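Local coordinates for protein hydrolase, haloacid dehalogenase-like family (Porphyromonas gingivalis, PDB 2I6X) that is predicted to be a hydrolase of the haloacid dehalogenase superfamily, though its substrate is not established, at residues A178-A181 against T182-L186; V140-S143 against C144-G147. All coordinates share one frame; numbering follows the deposited sequence. Where two conformers were deposited one is given.

Contact 1. Residues A178-A181 against T182-L186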
ATOM      1  N   ALA A 178       8.112  10.612  -2.582  1.00 61.46           N
ATOM      2  CA  ALA A 178       7.675  11.507  -1.482  1.00 61.61           C
ATOM      3  C   ALA A 178       7.584  10.765  -0.156  1.00 61.20           C
ATOM      4  O   ALA A 178       7.901  11.303   0.869  1.00 62.97           O
ATOM      5  CB  ALA A 178       6.326  12.199  -1.818  1.00 61.29           C
ATOM      6  N   ASN A 179       7.152   9.513  -0.192  1.00 62.45           N
ATOM      7  CA  ASN A 179       7.104   8.653   0.996  1.00 62.55           C
ATOM      8  C   ASN A 179       8.514   8.401   1.573  1.00 62.46           C
ATOM      9  O   ASN A 179       8.732   8.548   2.784  1.00 62.89           O
ATOM     10  CB  ASN A 179       6.412   7.321   0.634  1.00 62.53           C
ATOM     11  CG  ASN A 179       4.939   7.500   0.197  1.00 63.31           C
ATOM     12  OD1 ASN A 179       4.337   8.562   0.377  1.00 62.01           O
ATOM     13  ND2 ASN A 179       4.351   6.432  -0.362  1.00 62.24           N
ATOM     14  N   VAL A 180       9.448   8.019   0.695  1.00 61.47           N
ATOM     15  CA  VAL A 180      10.872   7.901   1.036  1.00 61.00           C
ATOM     16  C   VAL A 180      11.483   9.173   1.618  1.00 61.15           C
ATOM     17  O   VAL A 180      12.162   9.134   2.661  1.00 62.00           O
ATOM     18  CB  VAL A 180      11.693   7.414  -0.203  1.00 60.96           C
ATOM     19  CG1 VAL A 180      13.172   7.604  -0.002  1.00 58.78           C
ATOM     20  CG2 VAL A 180      11.370   5.985  -0.504  1.00 59.67           C
ATOM     21  N   ALA A 181      11.262  10.305   0.957  1.00 61.38           N
ATOM     22  CA  ALA A 181      11.732  11.603   1.480  1.00 61.88           C
ATOM     23  C   ALA A 181      11.235  11.872   2.919  1.00 62.05           C
ATOM     24  O   ALA A 181      11.985  12.354   3.755  1.00 62.62           O
ATOM     25  CB  ALA A 181      11.320  12.744   0.544  1.00 61.59           C
ATOM     26  N   THR A 182       9.983  11.537   3.214  1.00 62.41           N
ATOM     27  CA  THR A 182       9.461  11.737   4.572  1.00 62.31           C
ATOM     28  C   THR A 182      10.113  10.784   5.566  1.00 61.97           C
ATOM     29  O   THR A 182      10.409  11.185   6.697  1.00 61.56           O
ATOM     30  CB  THR A 182       7.905  11.613   4.627  1.00 62.79           C
ATOM     31  OG1 THR A 182       7.320  12.661   3.850  1.00 64.99           O
ATOM     32  CG2 THR A 182       7.382  11.705   6.046  1.00 60.81           C
ATOM     33  N   ALA A 183      10.337   9.534   5.161  1.00 61.95           N
ATOM     34  CA  ALA A 183      11.001   8.573   6.063  1.00 62.42           C
ATOM     35  C   ALA A 183      12.464   8.951   6.349  1.00 62.69           C
ATOM     36  O   ALA A 183      12.936   8.818   7.494  1.00 62.75           O
ATOM     37  CB  ALA A 183      10.893   7.164   5.555  1.00 62.28           C
ATOM     38  N   GLU A 184      13.161   9.453   5.329  1.00 62.55           N
ATOM     39  CA  GLU A 184      14.507  10.030   5.523  1.00 62.62           C
ATOM     40  C   GLU A 184      14.523  11.158   6.547  1.00 62.11           C
ATOM     41  O   GLU A 184      15.376  11.195   7.414  1.00 61.84           O
ATOM     42  CB  GLU A 184      15.084  10.547   4.199  1.00 62.80           C
ATOM     43  CG  GLU A 184      15.583   9.420   3.270  1.00 64.15           C
ATOM     44  CD  GLU A 184      16.855   8.704   3.782  1.00 67.58           C
ATOM     45  OE1 GLU A 184      17.583   9.247   4.684  1.00 68.19           O
ATOM     46  OE2 GLU A 184      17.135   7.594   3.257  1.00 66.92           O
ATOM     47  N   ARG A 185      13.557  12.061   6.423  0.50 61.94           N
ATOM     48  CA  ARG A 185      13.423  13.246   7.259  0.50 61.57           C
ATOM     49  C   ARG A 185      13.252  12.825   8.735  0.50 61.57           C
ATOM     50  O   ARG A 185      13.799  13.445   9.642  0.50 61.46           O
ATOM     51  CB  ARG A 185      12.166  13.964   6.785  0.50 61.75           C
ATOM     52  CG  ARG A 185      12.258  15.421   6.449  0.50 60.69           C
ATOM     53  CD  ARG A 185      10.975  15.769   5.686  0.50 58.84           C
ATOM     54  NE  ARG A 185      11.172  16.127   4.272  0.50 55.31           N
ATOM     55  CZ  ARG A 185      10.361  15.771   3.269  0.50 55.33           C
ATOM     56  NH1 ARG A 185      10.637  16.163   2.024  0.50 56.05           N
ATOM     57  NH2 ARG A 185       9.302  14.995   3.473  0.50 48.47           N
ATOM     58  N   LEU A 186      12.506  11.741   8.943  1.00 61.35           N
ATOM     59  CA  LEU A 186      12.239  11.190  10.249  1.00 61.30           C
ATOM     60  C   LEU A 186      13.333  10.271  10.816  1.00 61.01           C
ATOM     61  O   LEU A 186      13.214   9.815  11.959  1.00 61.01           O
ATOM     62  CB  LEU A 186      10.866  10.474  10.214  1.00 60.83           C
ATOM     63  CG  LEU A 186       9.718  11.478  10.025  1.00 59.49           C
ATOM     64  CD1 LEU A 186       8.412  10.741   9.833  1.00 58.09           C
ATOM     65  CD2 LEU A 186       9.647  12.526  11.183  1.00 56.07           C
TER
HETATM   66  O   HOH W   1       7.822  14.030   0.958  1.00 56.10           O
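Four backbone hydrogen bonds join Ala178-Ala181 to Thr182-Leu186, all of the i to i+4 helical kind. The straightest is Glu184 N to Val180 O, 2.9 Å with an N-H...O angle of 170°. Thr182 N reaches Ala178 O at 3.1 Å, and Arg185 N reaches Ala181 O at 3.1 Å.

A water adds a polar contact beside Ala178. It donates to Ala178 O at 2.7 Å. Ala178 O thus serves both the helix and the water. A link from this water to Arg185 NH2 is doubtful, because it rests on one of two conformers of the arginine. Other side chains hydrogen-bond beyond the two segments: Glu184 OE2 with Thr190 OG1, Thr182 OG1 with Pro151 O, and Asn179 ND2 with Asp174 OD2.

Apolar contact is slight. Val180 CG1 and Glu184 CG approach to 4.5 Å. The same Glu184 CG also lies 3.5 Å from the backbone carbonyl oxygen Val180 O. Thr182 and Ala183 pack on Phe156 of helix 153-163.

The four i to i+4 bonds are those of an alpha-helix. They belong to helix 177-185, the crossover helix in the beta-alpha-beta unit formed with strands 170-173 and 189-191.

Contact 2. Residues V140-S143 against C144-G147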
ATOM      1  N   VAL A 140      -0.188  -4.159  10.422  1.00 64.52           N
ATOM      2  CA  VAL A 140      -0.542  -3.447   9.205  1.00 64.08           C
ATOM      3  C   VAL A 140      -1.046  -2.029   9.518  1.00 63.66           C
ATOM      4  O   VAL A 140      -1.997  -1.828  10.289  1.00 63.98           O
ATOM      5  CB  VAL A 140      -1.580  -4.264   8.390  1.00 64.32           C
ATOM      6  CG1 VAL A 140      -2.104  -3.472   7.200  1.00 64.12           C
ATOM      7  CG2 VAL A 140      -0.933  -5.578   7.917  1.00 63.54           C
ATOM      8  N   TYR A 141      -0.364  -1.058   8.922  1.00 63.12           N
ATOM      9  CA  TYR A 141      -0.733   0.328   8.994  1.00 62.77           C
ATOM     10  C   TYR A 141      -1.290   0.773   7.638  1.00 62.95           C
ATOM     11  O   TYR A 141      -0.543   0.988   6.656  1.00 63.13           O
ATOM     12  CB  TYR A 141       0.456   1.187   9.489  1.00 62.01           C
ATOM     13  CG  TYR A 141       0.910   0.795  10.901  1.00 62.02           C
ATOM     14  CD1 TYR A 141       0.196   1.214  12.040  1.00 58.85           C
ATOM     15  CD2 TYR A 141       2.044  -0.015  11.095  1.00 60.93           C
ATOM     16  CE1 TYR A 141       0.604   0.830  13.324  1.00 59.11           C
ATOM     17  CE2 TYR A 141       2.470  -0.387  12.379  1.00 58.06           C
ATOM     18  CZ  TYR A 141       1.756   0.027  13.483  1.00 60.48           C
ATOM     19  OH  TYR A 141       2.189  -0.375  14.742  1.00 59.28           O
ATOM     20  N   ALA A 142      -2.614   0.915   7.598  1.00 63.14           N
ATOM     21  CA  ALA A 142      -3.330   1.215   6.351  1.00 63.63           C
ATOM     22  C   ALA A 142      -3.980   2.578   6.419  1.00 63.16           C
ATOM     23  O   ALA A 142      -4.806   2.819   7.292  1.00 63.39           O
ATOM     24  CB  ALA A 142      -4.399   0.152   6.080  1.00 63.25           C
ATOM     25  N   SER A 143      -3.625   3.448   5.476  1.00 63.34           N
ATOM     26  CA  SER A 143      -4.127   4.816   5.429  1.00 63.83           C
ATOM     27  C   SER A 143      -5.624   4.959   5.740  1.00 64.38           C
ATOM     28  O   SER A 143      -6.008   5.736   6.615  1.00 64.74           O
ATOM     29  CB  SER A 143      -3.794   5.447   4.075  1.00 64.03           C
ATOM     30  OG  SER A 143      -4.507   4.817   3.038  1.00 64.88           O
ATOM     31  N   CYS A 144      -6.464   4.190   5.056  1.00 64.52           N
ATOM     32  CA  CYS A 144      -7.921   4.296   5.239  1.00 64.74           C
ATOM     33  C   CYS A 144      -8.406   3.808   6.603  1.00 65.10           C
ATOM     34  O   CYS A 144      -9.494   4.184   7.035  1.00 64.15           O
ATOM     35  CB  CYS A 144      -8.699   3.597   4.099  1.00 64.77           C
ATOM     36  SG  CYS A 144      -8.294   1.835   3.843  1.00 64.92           S
ATOM     37  N   GLN A 145      -7.615   2.982   7.283  1.00 65.34           N
ATOM     38  CA  GLN A 145      -7.993   2.588   8.643  1.00 66.48           C
ATOM     39  C   GLN A 145      -7.589   3.659   9.664  1.00 67.00           C
ATOM     40  O   GLN A 145      -8.100   3.690  10.763  1.00 66.77           O
ATOM     41  CB  GLN A 145      -7.393   1.223   9.006  1.00 66.24           C
ATOM     42  CG  GLN A 145      -7.849   0.109   8.077  1.00 66.93           C
ATOM     43  CD  GLN A 145      -7.359  -1.287   8.471  1.00 67.87           C
ATOM     44  OE1 GLN A 145      -6.158  -1.528   8.684  1.00 67.74           O
ATOM     45  NE2 GLN A 145      -8.301  -2.223   8.550  1.00 66.74           N
HETATM   46  N   MSE A 146      -6.666   4.540   9.290  1.00 67.47           N
HETATM   47  CA  MSE A 146      -6.043   5.409  10.257  1.00 69.05           C
HETATM   48  C   MSE A 146      -6.551   6.847  10.162  1.00 66.74           C
HETATM   49  O   MSE A 146      -6.362   7.641  11.077  1.00 65.60           O
HETATM   50  CB  MSE A 146      -4.530   5.344  10.086  1.00 68.49           C
HETATM   51  CG  MSE A 146      -3.941   3.977  10.370  1.00 71.02           C
HETATM   52 SE   MSE A 146      -2.083   3.835   9.769  1.00 79.03          SE
HETATM   53  CE  MSE A 146      -1.215   4.608  11.357  1.00 75.10           C
ATOM     54  N   GLY A 147      -7.220   7.159   9.057  1.00 65.94           N
ATOM     55  CA  GLY A 147      -7.571   8.525   8.738  1.00 65.04           C
ATOM     56  C   GLY A 147      -6.349   9.394   8.437  1.00 65.28           C
ATOM     57  O   GLY A 147      -6.396  10.599   8.656  1.00 64.98           O
TER
HETATM   58  O   HOH W   2      -4.072  -0.007   9.798  1.00 59.15           O
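A selenomethionine, Met146, turns back over the end of the strand that precedes its own short helix. Its SE lies 3.7 Å from Tyr141 CB and sits at the edge of the tyrosine ring, 5.4 Å from the centroid. This is a Met-aromatic contact. The bend at chi3 (85°) brings the CE methyl to 3.7 Å from Tyr141 CD1. Nearer the backbone, Met146 CG rests 3.4 Å from Ala142 O.

A water ties Gln145 to the strand. It donates to Val140 O and to Gln145 OE1, and it accepts from Ala142 N, each at 2.8 Å. The glutamine chain is extended beyond CG. It runs beside Ala142 CB and carries OE1 to the water.

The turn itself is held by backbone bonds. Ala142, at the N-cap position, accepts from Gln145 N through its carbonyl, and more weakly from Met146 N. Gln145 N stands above that carbonyl plane, 45° out of it. Ser143 O accepts from Met146 N, which is 62° out of its carbonyl plane, and weakly from Gly147 N. Gly147 then leaves the helix with positive phi.

Strand 139-142 borders strand 106-111 at one edge of the parallel sheet. Tyr141 and Met146 face helix 153-163, where Tyr141 OH bonds to Asp162. Ala142, Cys144 and Gln145 meet Leu118 of helix 115-121.

Overall arrangement
Contact 2 comes first along the chain. The centres lie about 18 Å apart and the nearest atoms about 9 Å apart, so the contacts do not touch. Contact 1 buries Thr182 and Ala183 but exposes Ala178, Glu184 and Arg185. Contact 2, nearer the centre of the chain, buries Tyr141, Ala142 and Ser143 and is exposed at Gln145 and Gly147. They belong to opposite edges of the same parallel sheet: contact 2 includes part of outermost strand 139-142, while contact 1 lies on the helix leading to outermost strand 189-191. Helix 153-163 packs against both. Contact 1 stays within one helix and has straighter backbone bonds. Contact 2 passes from strand to short helix and relies more on side-chain packing.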